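UDP-N-acetylenolpyruvoylglucosamine reductase (PDB 3TX1) is an FAD-dependent enzyme that probably uses NADPH to reduce UDP-N-acetylenolpyruvoylglucosamine to UDP-N-acetylmuramate, a step of peptidoglycan biosynthesis. Local coordinates at residues P240-V245 and T290-L295; A297-T302 and V309-E314; N26-K31 and A55-M60. All coordinates share one frame; numbering follows the deposited sequence.

Contact 1: P240-V245 and T290-L295; sequences PSCGSV and TDYMNL. With FAD (flavin-adenine dinucleotide), chain B.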
loop_
_atom_site.group_PDB
_atom_site.type_symbol
_atom_site.label_atom_id
_atom_site.label_comp_id
_atom_site.label_asym_id
_atom_site.label_seq_id
_atom_site.Cartn_x
_atom_site.Cartn_y
_atom_site.Cartn_z
ATOM N N PRO A 240 10.059 10.968 -0.486
ATOM C CA PRO A 240 9.336 9.762 -0.867
ATOM C C PRO A 240 9.958 8.604 -0.097
ATOM O O PRO A 240 11.143 8.653 0.198
ATOM C CB PRO A 240 9.587 9.638 -2.384
ATOM C CG PRO A 240 10.680 10.606 -2.696
ATOM C CD PRO A 240 10.649 11.668 -1.639
ATOM N N SER A 241 9.155 7.617 0.295
ATOM C CA SER A 241 9.685 6.426 0.997
ATOM C C SER A 241 8.638 5.354 0.929
ATOM O O SER A 241 7.540 5.592 0.408
ATOM C CB SER A 241 10.005 6.690 2.485
ATOM O OG SER A 241 8.841 6.680 3.321
ATOM N N CYS A 242 8.983 4.156 1.386
ATOM C CA CYS A 242 7.946 3.155 1.580
ATOM C C CYS A 242 7.692 3.399 3.067
ATOM O O CYS A 242 8.013 4.499 3.588
ATOM C CB CYS A 242 8.382 1.737 1.184
ATOM S SG CYS A 242 10.030 1.161 1.666
ATOM N N GLY A 243 7.135 2.490 3.829
ATOM C CA GLY A 243 6.994 2.999 5.203
ATOM C C GLY A 243 8.133 2.581 6.078
ATOM O O GLY A 243 9.306 2.736 5.751
ATOM N N SER A 244 7.749 2.016 7.198
ATOM C CA SER A 244 8.690 1.397 8.044
ATOM C C SER A 244 9.067 0.210 7.149
ATOM O O SER A 244 8.208 -0.541 6.726
ATOM C CB SER A 244 7.994 0.952 9.325
ATOM O OG SER A 244 8.889 0.908 10.424
ATOM N N VAL A 245 10.340 0.101 6.807
ATOM C CA VAL A 245 10.849 -0.962 5.954
ATOM C C VAL A 245 10.776 -2.387 6.558
ATOM O O VAL A 245 10.607 -3.337 5.837
ATOM C CB VAL A 245 12.320 -0.632 5.516
ATOM C CG1 VAL A 245 13.016 -1.845 4.923
ATOM C CG2 VAL A 245 12.371 0.504 4.506
ATOM N N THR A 290 17.135 -0.691 -7.296
ATOM C CA THR A 290 18.394 -1.341 -6.999
ATOM C C THR A 290 18.943 -0.732 -5.713
ATOM O O THR A 290 19.292 -1.473 -4.775
ATOM C CB THR A 290 19.421 -1.208 -8.125
ATOM O OG1 THR A 290 18.810 -1.571 -9.352
ATOM C CG2 THR A 290 20.596 -2.133 -7.890
ATOM N N ASP A 291 18.974 0.604 -5.648
ATOM C CA ASP A 291 19.464 1.294 -4.440
ATOM C C ASP A 291 18.723 0.829 -3.220
ATOM O O ASP A 291 19.344 0.544 -2.201
ATOM C CB ASP A 291 19.312 2.800 -4.519
ATOM C CG ASP A 291 20.159 3.423 -5.591
ATOM O OD1 ASP A 291 21.307 2.959 -5.830
ATOM O OD2 ASP A 291 19.651 4.390 -6.193
ATOM N N TYR A 292 17.396 0.769 -3.299
ATOM C CA TYR A 292 16.622 0.276 -2.144
ATOM C C TYR A 292 17.007 -1.141 -1.714
ATOM O O TYR A 292 17.323 -1.342 -0.536
ATOM C CB TYR A 292 15.121 0.389 -2.369
ATOM C CG TYR A 292 14.537 1.724 -1.929
ATOM C CD1 TYR A 292 14.641 2.873 -2.733
ATOM C CD2 TYR A 292 13.861 1.841 -0.701
ATOM C CE1 TYR A 292 14.104 4.095 -2.330
ATOM C CE2 TYR A 292 13.332 3.063 -0.292
ATOM C CZ TYR A 292 13.454 4.190 -1.120
ATOM O OH TYR A 292 12.900 5.410 -0.701
ATOM N N MET A 293 17.030 -2.087 -2.672
ATOM C CA MET A 293 17.342 -3.495 -2.408
ATOM C C MET A 293 18.727 -3.610 -1.837
ATOM O O MET A 293 19.006 -4.493 -1.023
ATOM C CB MET A 293 17.291 -4.368 -3.685
ATOM C CG MET A 293 15.957 -4.570 -4.419
ATOM S SD MET A 293 14.466 -4.790 -3.376
ATOM C CE MET A 293 14.886 -6.056 -2.165
ATOM N N ASN A 294 19.621 -2.751 -2.313
ATOM C CA ASN A 294 20.979 -2.787 -1.863
ATOM C C ASN A 294 21.102 -2.247 -0.446
ATOM O O ASN A 294 21.776 -2.821 0.401
ATOM C CB ASN A 294 21.893 -2.072 -2.872
ATOM C CG ASN A 294 22.335 -2.986 -4.045
ATOM O OD1 ASN A 294 22.571 -2.525 -5.162
ATOM N ND2 ASN A 294 22.446 -4.298 -3.780
ATOM N N LEU A 295 20.412 -1.165 -0.145
ATOM C CA LEU A 295 20.472 -0.662 1.205
ATOM C C LEU A 295 19.731 -1.609 2.169
ATOM O O LEU A 295 20.226 -1.911 3.269
ATOM C CB LEU A 295 19.951 0.767 1.267
ATOM C CG LEU A 295 20.139 1.540 2.555
ATOM C CD1 LEU A 295 21.535 1.268 3.106
ATOM C CD2 LEU A 295 19.905 3.023 2.266
HETATM P PA FAD B . 0.731 -0.809 -2.516
HETATM O O1A FAD B . 0.446 -0.305 -3.891
HETATM O O2A FAD B . 2.029 -0.452 -1.851
HETATM O O5B FAD B . 0.710 -2.407 -2.527
HETATM C C5B FAD B . 0.450 -2.946 -1.236
HETATM C C4B FAD B . -0.037 -4.378 -1.302
HETATM O O4B FAD B . -1.451 -4.416 -1.423
HETATM C C3B FAD B . 0.494 -5.213 -2.446
HETATM O O3B FAD B . 0.442 -6.591 -1.999
HETATM C C2B FAD B . -0.587 -4.978 -3.499
HETATM O O2B FAD B . -0.702 -5.927 -4.578
HETATM C C1B FAD B . -1.814 -5.058 -2.640
HETATM N N9A FAD B . -2.876 -4.247 -3.207
HETATM C C8A FAD B . -2.841 -2.943 -3.522
HETATM N N7A FAD B . -4.080 -2.557 -3.937
HETATM C C5A FAD B . -4.928 -3.608 -3.879
HETATM C C6A FAD B . -6.344 -3.922 -4.202
HETATM N N6A FAD B . -7.218 -3.005 -4.701
HETATM N N1A FAD B . -6.763 -5.186 -3.974
HETATM C C2A FAD B . -5.969 -6.128 -3.484
HETATM N N3A FAD B . -4.678 -5.941 -3.203
HETATM C C4A FAD B . -4.111 -4.726 -3.380
HETATM N N1 FAD B . 1.057 1.222 6.902
HETATM C C2 FAD B . 0.412 1.097 8.088
HETATM O O2 FAD B . -0.294 0.097 8.296
HETATM N N3 FAD B . 0.451 2.013 9.066
HETATM C C4 FAD B . 1.160 3.131 8.989
HETATM O O4 FAD B . 1.205 3.945 9.939
HETATM C C4X FAD B . 1.891 3.337 7.729
HETATM N N5 FAD B . 2.622 4.435 7.563
HETATM C C5X FAD B . 3.309 4.670 6.436
HETATM C C6 FAD B . 4.031 5.849 6.335
HETATM C C7 FAD B . 4.724 6.143 5.190
HETATM C C7M FAD B . 5.517 7.420 5.102
HETATM C C8 FAD B . 4.656 5.166 4.081
HETATM C C8M FAD B . 5.388 5.403 2.810
HETATM C C9 FAD B . 3.940 4.004 4.182
HETATM C C9A FAD B . 3.257 3.711 5.337
HETATM N N10 FAD B . 2.490 2.527 5.464
HETATM C C10 FAD B . 1.796 2.315 6.669
HETATM C "C1'" FAD B . 2.458 1.538 4.371
HETATM C "C2'" FAD B . 1.319 1.797 3.412
HETATM O "O2'" FAD B . 0.836 3.128 3.568
HETATM C "C3'" FAD B . 0.153 0.862 3.675
HETATM O "O3'" FAD B . 0.678 -0.460 3.630
HETATM C "C4'" FAD B . -0.912 1.048 2.598
HETATM O "O4'" FAD B . -2.199 0.604 3.053
HETATM C "C5'" FAD B . -0.533 0.404 1.277
HETATM O "O5'" FAD B . -1.269 1.063 0.274
HETATM P P FAD B . -0.927 1.003 -1.268
HETATM O O1P FAD B . -2.204 1.338 -1.949
HETATM O O2P FAD B . 0.263 1.889 -1.414
HETATM O O3P FAD B . -0.478 -0.472 -1.536
#

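Contact 2: A297-T302 and V309-E314; sequences AYVQQT and VELETE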
loop_
_atom_site.group_PDB
_atom_site.type_symbol
_atom_site.label_atom_id
_atom_site.label_comp_id
_atom_site.label_asym_id
_atom_site.label_seq_id
_atom_site.Cartn_x
_atom_site.Cartn_y
_atom_site.Cartn_z
ATOM N N ALA A 297 19.428 -4.821 1.943
ATOM C CA ALA A 297 20.258 -5.995 2.241
ATOM C C ALA A 297 21.472 -5.665 3.129
ATOM O O ALA A 297 21.855 -6.447 4.019
ATOM C CB ALA A 297 20.683 -6.681 0.967
ATOM N N TYR A 298 22.050 -4.495 2.921
ATOM C CA TYR A 298 23.201 -4.140 3.703
ATOM C C TYR A 298 22.826 -3.900 5.182
ATOM O O TYR A 298 23.575 -4.255 6.103
ATOM C CB TYR A 298 23.878 -2.952 3.055
ATOM C CG TYR A 298 25.098 -2.450 3.740
ATOM C CD1 TYR A 298 26.377 -2.949 3.417
ATOM C CD2 TYR A 298 24.999 -1.410 4.673
ATOM C CE1 TYR A 298 27.524 -2.435 4.025
ATOM C CE2 TYR A 298 26.134 -0.904 5.301
ATOM C CZ TYR A 298 27.370 -1.415 4.980
ATOM O OH TYR A 298 28.431 -0.878 5.645
ATOM N N VAL A 299 21.648 -3.333 5.399
ATOM C CA VAL A 299 21.152 -3.120 6.736
ATOM C C VAL A 299 20.880 -4.468 7.376
ATOM O O VAL A 299 21.390 -4.758 8.458
ATOM C CB VAL A 299 19.863 -2.291 6.729
ATOM C CG1 VAL A 299 19.101 -2.456 8.035
ATOM C CG2 VAL A 299 20.155 -0.827 6.422
ATOM N N GLN A 300 20.092 -5.297 6.704
ATOM C CA GLN A 300 19.808 -6.631 7.192
ATOM C C GLN A 300 21.101 -7.309 7.543
ATOM O O GLN A 300 21.242 -7.898 8.607
ATOM C CB GLN A 300 19.156 -7.442 6.097
ATOM C CG GLN A 300 17.705 -7.100 5.855
ATOM C CD GLN A 300 17.041 -8.018 4.845
ATOM O OE1 GLN A 300 17.463 -8.109 3.694
ATOM N NE2 GLN A 300 15.962 -8.664 5.264
ATOM N N GLN A 301 22.068 -7.228 6.651
ATOM C CA GLN A 301 23.323 -7.919 6.907
ATOM C C GLN A 301 24.119 -7.354 8.075
ATOM O O GLN A 301 24.697 -8.109 8.826
ATOM C CB GLN A 301 24.191 -7.973 5.649
ATOM C CG GLN A 301 25.444 -8.781 5.870
ATOM C CD GLN A 301 25.136 -10.200 6.305
ATOM O OE1 GLN A 301 24.030 -10.726 6.069
ATOM N NE2 GLN A 301 26.112 -10.835 6.950
ATOM N N THR A 302 24.154 -6.035 8.219
ATOM C CA THR A 302 24.935 -5.406 9.265
ATOM C C THR A 302 24.270 -5.664 10.615
ATOM O O THR A 302 24.911 -5.920 11.635
ATOM C CB THR A 302 24.981 -3.912 8.991
ATOM O OG1 THR A 302 25.528 -3.708 7.689
ATOM C CG2 THR A 302 25.839 -3.198 9.970
ATOM N N VAL A 309 20.145 -10.575 14.898
ATOM C CA VAL A 309 18.718 -10.446 14.815
ATOM C C VAL A 309 18.365 -10.349 13.346
ATOM O O VAL A 309 19.012 -9.603 12.613
ATOM C CB VAL A 309 18.245 -9.185 15.562
ATOM C CG1 VAL A 309 16.731 -9.043 15.486
ATOM C CG2 VAL A 309 18.711 -9.185 17.010
ATOM N N GLU A 310 17.343 -11.109 12.933
ATOM C CA GLU A 310 16.824 -11.148 11.558
ATOM C C GLU A 310 15.808 -10.064 11.283
ATOM O O GLU A 310 14.657 -10.163 11.723
ATOM C CB GLU A 310 16.094 -12.461 11.301
ATOM C CG GLU A 310 16.951 -13.701 11.241
ATOM C CD GLU A 310 17.775 -13.816 9.970
ATOM O OE1 GLU A 310 18.029 -14.987 9.534
ATOM O OE2 GLU A 310 18.147 -12.753 9.412
ATOM N N LEU A 311 16.184 -9.043 10.531
ATOM C CA LEU A 311 15.189 -8.039 10.192
ATOM C C LEU A 311 14.474 -8.520 8.957
ATOM O O LEU A 311 15.093 -8.774 7.937
ATOM C CB LEU A 311 15.808 -6.665 9.979
ATOM C CG LEU A 311 16.247 -5.932 11.239
ATOM C CD1 LEU A 311 17.046 -4.706 10.858
ATOM C CD2 LEU A 311 15.057 -5.552 12.107
ATOM N N GLU A 312 13.173 -8.704 9.060
ATOM C CA GLU A 312 12.420 -9.168 7.916
ATOM C C GLU A 312 11.638 -8.017 7.364
ATOM O O GLU A 312 11.120 -7.181 8.124
ATOM C CB GLU A 312 11.588 -10.369 8.314
ATOM C CG GLU A 312 12.558 -11.446 8.788
ATOM C CD GLU A 312 11.935 -12.753 9.239
ATOM O OE1 GLU A 312 10.686 -12.789 9.477
ATOM O OE2 GLU A 312 12.728 -13.741 9.364
ATOM N N THR A 313 11.613 -7.909 6.049
ATOM C CA THR A 313 10.951 -6.767 5.455
ATOM C C THR A 313 9.429 -6.776 5.699
ATOM O O THR A 313 8.791 -7.830 5.718
ATOM C CB THR A 313 11.214 -6.696 3.944
ATOM O OG1 THR A 313 10.865 -7.942 3.360
ATOM C CG2 THR A 313 12.660 -6.442 3.643
ATOM N N GLU A 314 8.870 -5.607 5.951
ATOM C CA GLU A 314 7.439 -5.447 6.033
ATOM C C GLU A 314 7.018 -5.099 4.608
ATOM O O GLU A 314 6.151 -5.751 4.044
ATOM C CB GLU A 314 7.065 -4.371 7.073
ATOM C CG GLU A 314 5.787 -3.542 6.845
ATOM C CD GLU A 314 4.457 -4.291 6.997
ATOM O OE1 GLU A 314 3.424 -3.643 7.338
ATOM O OE2 GLU A 314 4.414 -5.516 6.772
HETATM O O HOH W 1 18.932 -8.549 10.274
#

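Contact 3: N26-K31 and A55-M60; sequences NNLQTK and ADVFVM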
loop_
_atom_site.group_PDB
_atom_site.type_symbol
_atom_site.label_atom_id
_atom_site.label_comp_id
_atom_site.label_asym_id
_atom_site.label_seq_id
_atom_site.Cartn_x
_atom_site.Cartn_y
_atom_site.Cartn_z
ATOM N N ASN A 26 -0.350 -10.629 -25.946
ATOM C CA ASN A 26 0.216 -9.398 -26.517
ATOM C C ASN A 26 -1.006 -8.670 -27.068
ATOM O O ASN A 26 -1.022 -7.452 -27.261
ATOM C CB ASN A 26 1.134 -9.717 -27.711
ATOM C CG ASN A 26 2.344 -10.558 -27.337
ATOM O OD1 ASN A 26 3.046 -10.269 -26.372
ATOM N ND2 ASN A 26 2.612 -11.589 -28.135
ATOM N N ASN A 27 -2.042 -9.483 -27.247
ATOM C CA ASN A 27 -3.288 -9.176 -27.912
ATOM C C ASN A 27 -4.361 -8.416 -27.120
ATOM O O ASN A 27 -5.394 -8.044 -27.680
ATOM C CB ASN A 27 -3.874 -10.528 -28.346
ATOM C CG ASN A 27 -2.802 -11.621 -28.502
ATOM O OD1 ASN A 27 -1.736 -11.591 -27.851
ATOM N ND2 ASN A 27 -3.098 -12.614 -29.342
ATOM N N LEU A 28 -4.130 -8.191 -25.830
ATOM C CA LEU A 28 -5.129 -7.545 -24.956
ATOM C C LEU A 28 -5.773 -6.236 -25.407
ATOM O O LEU A 28 -6.987 -6.088 -25.318
ATOM C CB LEU A 28 -4.571 -7.347 -23.556
ATOM C CG LEU A 28 -5.394 -6.479 -22.603
ATOM C CD1 LEU A 28 -6.680 -7.173 -22.149
ATOM C CD2 LEU A 28 -4.534 -6.140 -21.405
ATOM N N GLN A 29 -4.977 -5.271 -25.841
ATOM C CA GLN A 29 -5.547 -3.997 -26.252
ATOM C C GLN A 29 -6.614 -4.171 -27.371
ATOM O O GLN A 29 -7.625 -3.432 -27.405
ATOM C CB GLN A 29 -4.434 -2.982 -26.554
ATOM C CG GLN A 29 -4.904 -1.613 -27.017
ATOM C CD GLN A 29 -6.105 -1.092 -26.249
ATOM O OE1 GLN A 29 -6.126 -1.064 -25.019
ATOM N NE2 GLN A 29 -7.125 -0.679 -26.989
ATOM N N THR A 30 -6.403 -5.171 -28.242
ATOM C CA THR A 30 -7.357 -5.523 -29.311
ATOM C C THR A 30 -8.753 -5.761 -28.702
ATOM O O THR A 30 -9.673 -4.951 -28.891
ATOM C CB THR A 30 -6.949 -6.801 -30.090
ATOM O OG1 THR A 30 -5.640 -6.661 -30.649
ATOM C CG2 THR A 30 -7.938 -7.088 -31.215
ATOM N N LYS A 31 -8.922 -6.864 -28.003
ATOM C CA LYS A 31 -10.182 -7.117 -27.336
ATOM C C LYS A 31 -10.746 -5.871 -26.712
ATOM O O LYS A 31 -11.857 -5.530 -26.971
ATOM C CB LYS A 31 -10.024 -8.203 -26.306
ATOM C CG LYS A 31 -10.597 -9.558 -26.700
ATOM C CD LYS A 31 -11.174 -9.628 -28.111
ATOM C CE LYS A 31 -11.186 -11.043 -28.651
ATOM N NZ LYS A 31 -10.707 -12.061 -27.687
ATOM N N ALA A 55 6.571 -2.151 -16.253
ATOM C CA ALA A 55 5.641 -3.266 -16.232
ATOM C C ALA A 55 5.180 -3.290 -17.667
ATOM O O ALA A 55 4.683 -2.279 -18.178
ATOM C CB ALA A 55 4.473 -2.977 -15.303
ATOM N N ASP A 56 5.373 -4.426 -18.320
ATOM C CA ASP A 56 5.070 -4.584 -19.774
ATOM C C ASP A 56 3.644 -4.235 -20.272
ATOM O O ASP A 56 3.495 -3.697 -21.382
ATOM C CB ASP A 56 5.537 -5.967 -20.263
ATOM C CG ASP A 56 5.584 -7.002 -19.133
ATOM O OD1 ASP A 56 4.631 -7.058 -18.312
ATOM O OD2 ASP A 56 6.595 -7.740 -19.053
ATOM N N VAL A 57 2.633 -4.516 -19.433
ATOM C CA VAL A 57 1.216 -4.236 -19.725
ATOM C C VAL A 57 0.523 -3.522 -18.526
ATOM O O VAL A 57 0.194 -4.162 -17.525
ATOM C CB VAL A 57 0.454 -5.537 -20.077
ATOM C CG1 VAL A 57 -0.939 -5.210 -20.580
ATOM C CG2 VAL A 57 1.210 -6.360 -21.128
ATOM N N PHE A 58 0.268 -2.217 -18.666
ATOM C CA PHE A 58 -0.291 -1.390 -17.595
ATOM C C PHE A 58 -1.719 -0.913 -17.862
ATOM O O PHE A 58 -1.955 -0.071 -18.727
ATOM C CB PHE A 58 0.630 -0.195 -17.359
ATOM C CG PHE A 58 0.335 0.572 -16.110
ATOM C CD1 PHE A 58 0.660 0.044 -14.858
ATOM C CD2 PHE A 58 -0.251 1.840 -16.176
ATOM C CE1 PHE A 58 0.379 0.760 -13.702
ATOM C CE2 PHE A 58 -0.527 2.561 -15.010
ATOM C CZ PHE A 58 -0.200 2.023 -13.781
ATOM N N VAL A 59 -2.658 -1.413 -17.059
ATOM C CA VAL A 59 -4.069 -1.158 -17.272
ATOM C C VAL A 59 -4.774 -0.373 -16.181
ATOM O O VAL A 59 -4.643 -0.709 -14.994
ATOM C CB VAL A 59 -4.803 -2.495 -17.392
ATOM C CG1 VAL A 59 -6.234 -2.263 -17.850
ATOM C CG2 VAL A 59 -4.069 -3.405 -18.369
ATOM N N MET A 60 -5.559 0.632 -16.602
ATOM C CA MET A 60 -6.394 1.448 -15.689
ATOM C C MET A 60 -7.891 1.422 -16.024
ATOM O O MET A 60 -8.323 2.110 -16.953
ATOM C CB MET A 60 -5.902 2.890 -15.628
ATOM C CG MET A 60 -4.600 3.035 -14.868
ATOM S SD MET A 60 -3.742 4.554 -15.288
ATOM C CE MET A 60 -3.629 4.428 -17.085
#

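Contact 1: P240-V245 and T290-L295
The wall of the FAD pocket contributed by the C-terminal domain of MurB is backed here by Y292 of helix 289-307, whose phenol reaches S241 and C242 from the side away from the flavin. The helix stays well behind the loop 240-245, with the CA atoms of S241 and Y292 9.8 Å apart, and the phenol bridges the gap. Its CB points at the loop, and the phenol oxygen ends beside the backbone: OH of Y292 lies 3.8 Å from CA of S241. The carbonyl of P240 is also near, but the hydroxyl is hydrogen-bonded to the carbonyl oxygen of I281 on strand 281-283. That bond gives the buried oxygen a polar partner and pins the far end of the ring. C242 makes the other half of the contact, a sulfur-aromatic approach in which SG of C242 is 4.3 Å from CE2 of Y292. The sulfur lies 5.4 Å from the ring centroid, with its direction 63° off the ring normal, so it meets the ring obliquely. The side chain of Y292 also touches I91 and A287.

The loop presents its opposite side to the flavin. It continues into S244, the predicted proton donor, and the side chain of C242 is about 8 Å from that of E314, another predicted active-site residue. V245 is joined by a backbone hydrogen bond to G279. S241 turns its hydroxyl toward the dimethylbenzene edge: with OG between the backbone N and the carbonyl carbon (chi1 79°), OG of S241 comes 3.7 Å from C8M of FAD, with C7M almost as near. G243, without a side chain, sets its own backbone against the flavin, CA of G243 lying 3.4 Å from C9 of FAD.

Contact 2: A297-T302 and V309-E314
Q300 reaches from helix 289-307 to the carbonyl oxygen of L311, the residue whose CA is nearest to its own at 5.7 Å. The chain is straight beyond CG (chi2 -174°), which carries the terminal amide out to the returning segment 309-314. There NE2 of Q300 donates to the carbonyl oxygen of L311 over 2.8 Å. The bond is nearly linear, 167° at the hydrogen, and the carbonyl oxygen lies close to the amide plane of Q300. The nitrogen approaches end-on, at a C=O...N angle of 161°. Beyond this bond the same nitrogen brushes a methyl group, NE2 of Q300 lying 4.3 Å from CG2 of T313.

A water forms a second link between helix and segment. The water oxygen lies 2.9 Å from O of Q300 and donates to it. The water also donates to O of V309, 2.6 Å from the water oxygen, and accepts from N of L311, 2.8 Å from the water oxygen. Both of its hydrogens and an acceptor position are thus used, and both polar backbone atoms of L311 are tied to Q300, one through the amide and one through the water. The side chain of L311 points toward the helix and adds an apolar contact, its CD1 lying 4.2 Å from CG1 of V299 as the two branched side chains slant across each other.

These links hold the chain against the helix it has just left, on the way to E314, a predicted active-site residue. E312 forms a backbone hydrogen bond with K247. V299 and L311 continue their packing onto I258, and L311 also onto L257, so the seam between helix 289-307 and segment 309-314 is packed against helix 254-260, just ahead of strand 316-318.

Contact 3: N26-K31 and A55-M60
From its CB, directed at strand 54-60, the side chain of L28 climbs toward V57 and V59 with CG anti to the backbone N (chi1 170°). At CG the chain branches, and CD2 does the touching. This methyl meets the strand twice: CD2 of L28 is 3.8 Å from CG1 of V57, where the two side chains slant past one another, and CD2 of L28 is 4.1 Å from CG2 of V59, where they come tip to tip. Both valines turn their CB atoms toward the short helix 28-31, whereas F58 between them turns away and packs on Y46 and L43. Strand 54-60, in the PCMH-type FAD-binding region, belongs to a mixed four-stranded sheet, antiparallel to 36-42 and parallel to 100-103. V57 and V59 differ in the branch they offer: CG1 of V57 stands anti to its backbone N, while CG2 of V59 stands anti to its carbonyl carbon. L28 and Q29 of the N-terminal helix both touch I37 of strand 36-42, and both valines touch V100 of strand 100-103.

Along the chain the three contacts follow one another, contact 3 closing before contact 1 opens and contact 1 before contact 2. Contacts 1 and 2 are neighbours, with centres 12 Å apart. Both draw on helix 289-307 in the C-terminal domain, and they meet where O of V245 lies 2.9 Å from N of E314, a probable hydrogen bond. This joins the loops bearing two predicted active-site residues, S244 and E314. Contact 3 stands apart near the N-terminus, its strand in the FAD-binding region, its centre 29 Å from that of contact 1 and 36 Å from that of contact 2. Contact 1 touches the flavin, whereas the side chain of V59 stays about 13 Å from FAD.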